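Local coordinates for insecticidal protein (Brevibacillus laterosporus, PDB 7ML9) that probably kills western corn rootworm by forming beta-barrel pores in membranes, as a member of the epsilon-toxin/MTX2 branch of the aerolysin-like toxins, at residues 38-41 with 42-46; 195-198 with 199-202; 244-247 with 248-252. All coordinates share one frame; numbering follows the deposited sequence.

Contact 1: 38-41 with 42-46; sequences EDEA and GTFNE. With EDO (1,2-ethanediol), chain H; EDO (1,2-ethanediol), chain E.
Thr43 and Asp39 meet one helical turn apart, and the backbone oxygen of Asp39 takes two hydrogen bonds from Thr43. Thr43 N lies 3.0 Å from Asp39 O, and Thr43 OG1 lies 2.8 Å from the same Asp39 O. The two donors come from opposite faces of the carbonyl plane. OG1 can turn back this way because it stands beside its own backbone N (chi1 -64°). The other bonds are plain i to i+4 helix bonds: Gly42 to Glu38, Phe44 to Glu40, and Asn45 to Ala41.

Apolar contact is slight. The extended side chain of Glu40 passes the Phe44 ring at an angle, with Glu40 CG 4.2 Å from Phe44 CE2. The Glu40 carboxylate is held elsewhere, by Arg82 and the backbone N of Val230.

The Asp39 carboxylate gathers several partners. Its OD2 accepts a 2.6 Å hydrogen bond from O1 of an ethanediol, probably from the crystallisation liquor. Arg229 forms a salt bridge with the same carboxylate, which probably favours its ionised form.

All of this lies on helix 28-48. Asp39 packs against Val245 and Cys249 of helix 242-252, Arg229 ends strand 201-229, and Phe44 rests on Pro232 of a loop.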
loop_
_atom_site.group_PDB
_atom_site.type_symbol
_atom_site.label_atom_id
_atom_site.label_comp_id
_atom_site.label_asym_id
_atom_site.label_seq_id
_atom_site.Cartn_x
_atom_site.Cartn_y
_atom_site.Cartn_z
ATOM N N GLU A 38 5.986 20.823 -23.242
ATOM C CA GLU A 38 4.631 21.384 -23.281
ATOM C C GLU A 38 4.660 22.889 -23.083
ATOM O O GLU A 38 4.005 23.634 -23.818
ATOM C CB GLU A 38 3.733 20.746 -22.208
ATOM C CG GLU A 38 3.552 19.267 -22.349
ATOM C CD GLU A 38 2.468 18.899 -23.337
ATOM O OE1 GLU A 38 1.806 19.822 -23.863
ATOM O OE2 GLU A 38 2.272 17.686 -23.577
ATOM N N ASP A 39 5.405 23.352 -22.078
ATOM C CA ASP A 39 5.503 24.784 -21.817
ATOM C C ASP A 39 6.110 25.510 -23.011
ATOM O O ASP A 39 5.625 26.572 -23.416
ATOM C CB ASP A 39 6.340 25.015 -20.563
ATOM C CG ASP A 39 6.406 26.484 -20.147
ATOM O OD1 ASP A 39 5.507 27.283 -20.490
ATOM O OD2 ASP A 39 7.359 26.836 -19.440
ATOM N N GLU A 40 7.163 24.934 -23.593
ATOM C CA GLU A 40 7.789 25.502 -24.787
ATOM C C GLU A 40 6.769 25.700 -25.904
ATOM O O GLU A 40 6.548 26.824 -26.368
ATOM C CB GLU A 40 8.924 24.584 -25.242
ATOM C CG GLU A 40 9.765 25.085 -26.431
ATOM C CD GLU A 40 10.939 24.151 -26.682
ATOM O OE1 GLU A 40 10.756 23.118 -27.381
ATOM O OE2 GLU A 40 12.029 24.427 -26.144
ATOM N N ALA A 41 6.130 24.613 -26.340
ATOM C CA ALA A 41 5.194 24.699 -27.454
ATOM C C ALA A 41 4.000 25.586 -27.115
ATOM O O ALA A 41 3.607 26.445 -27.916
ATOM C CB ALA A 41 4.727 23.302 -27.858
ATOM N N GLY A 42 3.389 25.374 -25.943
ATOM C CA GLY A 42 2.211 26.157 -25.582
ATOM C C GLY A 42 2.473 27.654 -25.555
ATOM O O GLY A 42 1.643 28.451 -26.008
ATOM N N THR A 43 3.622 28.063 -25.018
ATOM C CA THR A 43 3.927 29.486 -24.896
ATOM C C THR A 43 4.126 30.141 -26.269
ATOM O O THR A 43 3.652 31.263 -26.500
ATOM C CB THR A 43 5.162 29.664 -24.015
ATOM O OG1 THR A 43 4.867 29.202 -22.680
ATOM C CG2 THR A 43 5.580 31.123 -23.954
ATOM N N PHE A 44 4.829 29.466 -27.186
ATOM C CA PHE A 44 4.946 29.986 -28.550
ATOM C C PHE A 44 3.598 29.995 -29.257
ATOM O O PHE A 44 3.326 30.887 -30.068
ATOM C CB PHE A 44 5.944 29.158 -29.356
ATOM C CG PHE A 44 7.375 29.476 -29.044
ATOM C CD1 PHE A 44 7.818 30.791 -29.026
ATOM C CD2 PHE A 44 8.273 28.467 -28.750
ATOM C CE1 PHE A 44 9.137 31.090 -28.721
ATOM C CE2 PHE A 44 9.590 28.757 -28.443
ATOM C CZ PHE A 44 10.024 30.062 -28.425
ATOM N N ASN A 45 2.743 29.016 -28.964
ATOM C CA ASN A 45 1.427 28.998 -29.585
ATOM C C ASN A 45 0.603 30.205 -29.174
ATOM O O ASN A 45 -0.165 30.731 -29.985
ATOM C CB ASN A 45 0.695 27.701 -29.253
ATOM C CG ASN A 45 1.255 26.534 -30.004
ATOM O OD1 ASN A 45 2.041 26.710 -30.944
ATOM N ND2 ASN A 45 0.850 25.330 -29.620
ATOM N N GLU A 46 0.736 30.654 -27.920
ATOM C CA GLU A 46 0.084 31.895 -27.521
ATOM C C GLU A 46 0.733 33.084 -28.214
ATOM O O GLU A 46 0.037 33.996 -28.678
ATOM C CB GLU A 46 0.141 32.084 -25.997
ATOM C CG GLU A 46 -0.678 31.015 -25.204
ATOM C CD GLU A 46 -0.738 31.265 -23.700
ATOM O OE1 GLU A 46 -0.007 32.135 -23.169
ATOM O OE2 GLU A 46 -1.529 30.557 -23.026
HETATM C C1 EDO H . 7.361 29.806 -17.389
HETATM O O1 EDO H . 6.807 29.216 -18.573
HETATM C C2 EDO H . 6.629 29.291 -16.157
HETATM O O2 EDO H . 6.786 30.255 -15.113
HETATM C C1 EDO E . -4.617 27.292 -24.247
HETATM O O1 EDO E . -4.530 26.418 -23.121
HETATM C C2 EDO E . -4.095 28.652 -23.813
HETATM O O2 EDO E . -2.703 28.702 -24.133
#

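Contact 2: 195-198 with 199-202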
loop_
_atom_site.group_PDB
_atom_site.type_symbol
_atom_site.label_atom_id
_atom_site.label_comp_id
_atom_site.label_asym_id
_atom_site.label_seq_id
_atom_site.Cartn_x
_atom_site.Cartn_y
_atom_site.Cartn_z
ATOM N N LYS A 195 -17.614 -23.700 35.218
ATOM C CA LYS A 195 -18.423 -24.346 36.249
ATOM C C LYS A 195 -18.881 -25.711 35.740
ATOM O O LYS A 195 -19.572 -25.799 34.722
ATOM C CB LYS A 195 -19.622 -23.476 36.634
ATOM C CG LYS A 195 -20.592 -24.156 37.610
ATOM C CD LYS A 195 -21.359 -23.140 38.470
ATOM C CE LYS A 195 -22.735 -23.670 38.890
ATOM N NZ LYS A 195 -23.487 -24.268 37.740
ATOM N N VAL A 196 -18.464 -26.774 36.423
ATOM C CA VAL A 196 -18.841 -28.138 36.051
ATOM C C VAL A 196 -19.624 -28.747 37.210
ATOM O O VAL A 196 -19.065 -28.949 38.298
ATOM C CB VAL A 196 -17.614 -28.994 35.706
ATOM C CG1 VAL A 196 -18.056 -30.362 35.196
ATOM C CG2 VAL A 196 -16.734 -28.282 34.664
ATOM N N PRO A 197 -20.912 -29.028 37.032
ATOM C CA PRO A 197 -21.726 -29.524 38.152
ATOM C C PRO A 197 -21.340 -30.927 38.605
ATOM O O PRO A 197 -20.831 -31.749 37.830
ATOM C CB PRO A 197 -23.151 -29.510 37.587
ATOM C CG PRO A 197 -23.116 -28.534 36.450
ATOM C CD PRO A 197 -21.727 -28.653 35.864
ATOM N N ALA A 198 -21.634 -31.210 39.878
ATOM C CA ALA A 198 -21.373 -32.530 40.446
ATOM C C ALA A 198 -21.874 -33.636 39.519
ATOM O O ALA A 198 -22.967 -33.547 38.955
ATOM C CB ALA A 198 -22.040 -32.646 41.826
ATOM N N GLY A 199 -21.054 -34.668 39.341
ATOM C CA GLY A 199 -21.414 -35.802 38.518
ATOM C C GLY A 199 -21.354 -35.575 37.022
ATOM O O GLY A 199 -21.690 -36.492 36.263
ATOM N N LYS A 200 -20.928 -34.400 36.563
ATOM C CA LYS A 200 -20.927 -34.104 35.137
ATOM C C LYS A 200 -19.519 -34.214 34.558
ATOM O O LYS A 200 -18.520 -33.981 35.237
ATOM C CB LYS A 200 -21.479 -32.703 34.867
ATOM C CG LYS A 200 -22.903 -32.466 35.350
ATOM C CD LYS A 200 -23.898 -33.411 34.718
ATOM C CE LYS A 200 -25.323 -32.968 35.039
ATOM N NZ LYS A 200 -26.302 -33.974 34.561
ATOM N N THR A 201 -19.449 -34.604 33.294
ATOM C CA THR A 201 -18.196 -34.593 32.553
ATOM C C THR A 201 -18.378 -33.662 31.368
ATOM O O THR A 201 -19.306 -33.840 30.575
ATOM C CB THR A 201 -17.801 -35.990 32.082
ATOM O OG1 THR A 201 -17.678 -36.865 33.213
ATOM C CG2 THR A 201 -16.459 -35.927 31.347
ATOM N N TYR A 202 -17.510 -32.663 31.266
ATOM C CA TYR A 202 -17.560 -31.687 30.190
ATOM C C TYR A 202 -16.357 -31.852 29.264
ATOM O O TYR A 202 -15.295 -32.339 29.662
ATOM C CB TYR A 202 -17.591 -30.262 30.743
ATOM C CG TYR A 202 -18.930 -29.809 31.269
ATOM C CD1 TYR A 202 -20.037 -30.657 31.257
ATOM C CD2 TYR A 202 -19.094 -28.513 31.763
ATOM C CE1 TYR A 202 -21.263 -30.235 31.736
ATOM C CE2 TYR A 202 -20.315 -28.083 32.243
ATOM C CZ TYR A 202 -21.394 -28.950 32.226
ATOM O OH TYR A 202 -22.609 -28.520 32.691
#
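Tyr202 lies beside Val196 and Pro197 where the chain reverses direction. Its CG is anti to the carbonyl carbon (chi1 -78°), and the ring reaches back across the turn. Val196 CG1 sits over one ring face, offset toward the rim. This is a CH-pi contact, with CG1 4.2 Å from the centroid of the Tyr202 ring. The second methyl, Val196 CG2, touches Tyr202 CD2 at 3.7 Å. The Pro197 ring crosses the tyrosine side chain at about a right angle, and Pro197 CD comes within 3.3 Å of Tyr202 OH.

Lys200 starts toward the proline and then leads away. Its first torsion (chi1 -59°) sets Lys200 CG 3.7 Å from Pro197 CB, and the bend at chi2 turns the rest of the chain away.

Pro197 to Lys200 form a type II beta turn, closed by Lys200 N bonding to Pro197 O at 2.9 Å. Gly199 takes the positive phi (76°) of the third turn position, which favours glycine. Ala198 N is bound by the side chain of Asp122.

The turn joins strand 193-196 to the long strand 201-229. Val196 pairs with Gln123 of strand 123-126, and Tyr202 pairs with Leu114 of strand 86-115. The Tyr202 side chain also touches Ile287 and Asp289 of strand 266-289.

Contact 3: 244-247 with 248-252. With EDO (1,2-ethanediol), chain H.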
loop_
_atom_site.group_PDB
_atom_site.type_symbol
_atom_site.label_atom_id
_atom_site.label_comp_id
_atom_site.label_asym_id
_atom_site.label_seq_id
_atom_site.Cartn_x
_atom_site.Cartn_y
_atom_site.Cartn_z
ATOM N N ALA A 244 6.796 25.403 -10.758
ATOM C CA ALA A 244 6.137 26.511 -11.440
ATOM C C ALA A 244 5.715 26.115 -12.844
ATOM O O ALA A 244 4.631 26.499 -13.302
ATOM C CB ALA A 244 7.061 27.732 -11.485
ATOM N N VAL A 245 6.557 25.353 -13.550
ATOM C CA VAL A 245 6.188 24.938 -14.894
ATOM C C VAL A 245 4.981 24.009 -14.848
ATOM O O VAL A 245 4.067 24.125 -15.668
ATOM C CB VAL A 245 7.388 24.296 -15.613
ATOM C CG1 VAL A 245 6.973 23.743 -16.992
ATOM C CG2 VAL A 245 8.538 25.319 -15.740
ATOM N N LEU A 246 4.935 23.089 -13.871
ATOM C CA LEU A 246 3.761 22.223 -13.770
ATOM C C LEU A 246 2.510 23.030 -13.440
ATOM O O LEU A 246 1.442 22.777 -13.996
ATOM C CB LEU A 246 3.981 21.135 -12.711
ATOM C CG LEU A 246 2.765 20.230 -12.456
ATOM C CD1 LEU A 246 2.483 19.322 -13.655
ATOM C CD2 LEU A 246 2.947 19.401 -11.172
ATOM N N THR A 247 2.622 23.994 -12.530
ATOM C CA THR A 247 1.463 24.800 -12.177
ATOM C C THR A 247 0.883 25.477 -13.411
ATOM O O THR A 247 -0.335 25.466 -13.622
ATOM C CB THR A 247 1.850 25.829 -11.116
ATOM O OG1 THR A 247 2.370 25.149 -9.967
ATOM C CG2 THR A 247 0.647 26.695 -10.694
ATOM N N LYS A 248 1.754 26.008 -14.274
ATOM C CA LYS A 248 1.294 26.683 -15.481
ATOM C C LYS A 248 0.629 25.705 -16.433
ATOM O O LYS A 248 -0.467 25.966 -16.950
ATOM C CB LYS A 248 2.484 27.381 -16.161
ATOM C CG LYS A 248 2.132 28.048 -17.484
ATOM C CD LYS A 248 3.347 28.781 -18.055
ATOM C CE LYS A 248 2.964 29.510 -19.347
ATOM N NZ LYS A 248 4.196 29.910 -20.079
ATOM N N CYS A 249 1.281 24.560 -16.666
ATOM C CA CYS A 249 0.801 23.597 -17.643
ATOM C C CYS A 249 -0.552 23.018 -17.233
ATOM O O CYS A 249 -1.425 22.807 -18.089
ATOM C CB CYS A 249 1.849 22.497 -17.806
ATOM S SG CYS A 249 3.187 23.035 -18.953
ATOM N N GLN A 250 -0.747 22.785 -15.931
ATOM C CA GLN A 250 -2.038 22.290 -15.454
ATOM C C GLN A 250 -3.123 23.356 -15.561
ATOM O O GLN A 250 -4.255 23.050 -15.952
ATOM C CB GLN A 250 -1.894 21.786 -14.020
ATOM C CG GLN A 250 -1.096 20.476 -13.985
ATOM C CD GLN A 250 -1.037 19.830 -12.601
ATOM O OE1 GLN A 250 -0.959 20.510 -11.580
ATOM N NE2 GLN A 250 -1.051 18.504 -12.577
ATOM N N GLN A 251 -2.787 24.617 -15.255
ATOM C CA GLN A 251 -3.737 25.712 -15.454
ATOM C C GLN A 251 -4.141 25.848 -16.923
ATOM O O GLN A 251 -5.322 26.061 -17.235
ATOM C CB GLN A 251 -3.124 27.009 -14.920
ATOM C CG GLN A 251 -4.053 28.211 -14.941
ATOM C CD GLN A 251 -3.382 29.442 -14.376
ATOM O OE1 GLN A 251 -2.499 30.028 -15.001
ATOM N NE2 GLN A 251 -3.787 29.835 -13.195
ATOM N N LYS A 252 -3.184 25.687 -17.845
ATOM C CA LYS A 252 -3.439 25.848 -19.275
ATOM C C LYS A 252 -4.063 24.637 -19.934
ATOM O O LYS A 252 -4.558 24.752 -21.056
ATOM C CB LYS A 252 -2.132 26.133 -20.036
ATOM C CG LYS A 252 -1.361 27.345 -19.575
ATOM C CD LYS A 252 -1.851 28.598 -20.246
ATOM C CE LYS A 252 -1.109 29.816 -19.738
ATOM N NZ LYS A 252 -1.818 31.027 -20.274
HETATM C C1 EDO H . 7.361 29.806 -17.389
HETATM O O1 EDO H . 6.807 29.216 -18.573
HETATM C C2 EDO H . 6.629 29.291 -16.157
HETATM O O2 EDO H . 6.786 30.255 -15.113
#
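Leu246 and Gln250 touch along one side of the helix, while their backbones share a hydrogen bond. Gln250 N is 2.9 Å from Leu246 O. The same i to i+4 pattern satisfies Lys248 N by Ala244 O, Cys249 N by Val245 O at 3.0 Å, and Gln251 N by Thr247 O at 3.1 Å. Four successive carbonyls, from Ala244 to Thr247, are thus used as acceptors.

Side-chain donors find partners beyond this stretch. Thr247 OG1 bonds to Gly243 O, one turn back. The Gln250 amide lies against the leucine, with Leu246 CD1 3.7 Å from Gln250 CD, while its NE2 is satisfied by the backbone O of Phe260.

Lys248 is fully extended, with CG opposite its backbone N across the CA-CB bond (chi1 176°). That length carries NZ to helix 28-48. There it forms a salt bridge with Asp39 OD1 and a hydrogen bond with Thr43 OG1. Lys248 NZ also donates to ethanediol O1 at 3.1 Å. Lys252 NZ has its own salt bridge, to Glu46.

On the buried side, Val245 CG1 and Cys249 SG are 4.3 Å apart, and both residues touch helix 28-48. The chemistry thus implies an interface with two parts: apolar packing through Val245, Leu246 and Cys249 onto Leu35, and lysine-carboxylate pairs that tie the two helices together by charge.

Overall arrangement
Contacts 1 and 3 are neighbours, with centres 11 Å apart, although about 200 residues separate them in the chain. Their helices are joined by polar pairs, Thr43 OG1 to Lys248 NZ and Glu46 OE2 to Lys252 NZ, both at 2.8 Å. Packing adds to this, with Asp39 CB 3.8 Å from Val245 CG1. A sodium ion bound by Glu30 and Asp34 lies near them, about 8 Å from the side chain of Glu38 and 13 Å from that of Cys249. Contact 2 stands apart at the opposite end of the elongated molecule. Its centre is 88 Å from that of contact 1 and 79 Å from that of contact 3. Strand 201-229 runs between these ends, from Tyr202 at contact 2 to Arg229 beside Asp39.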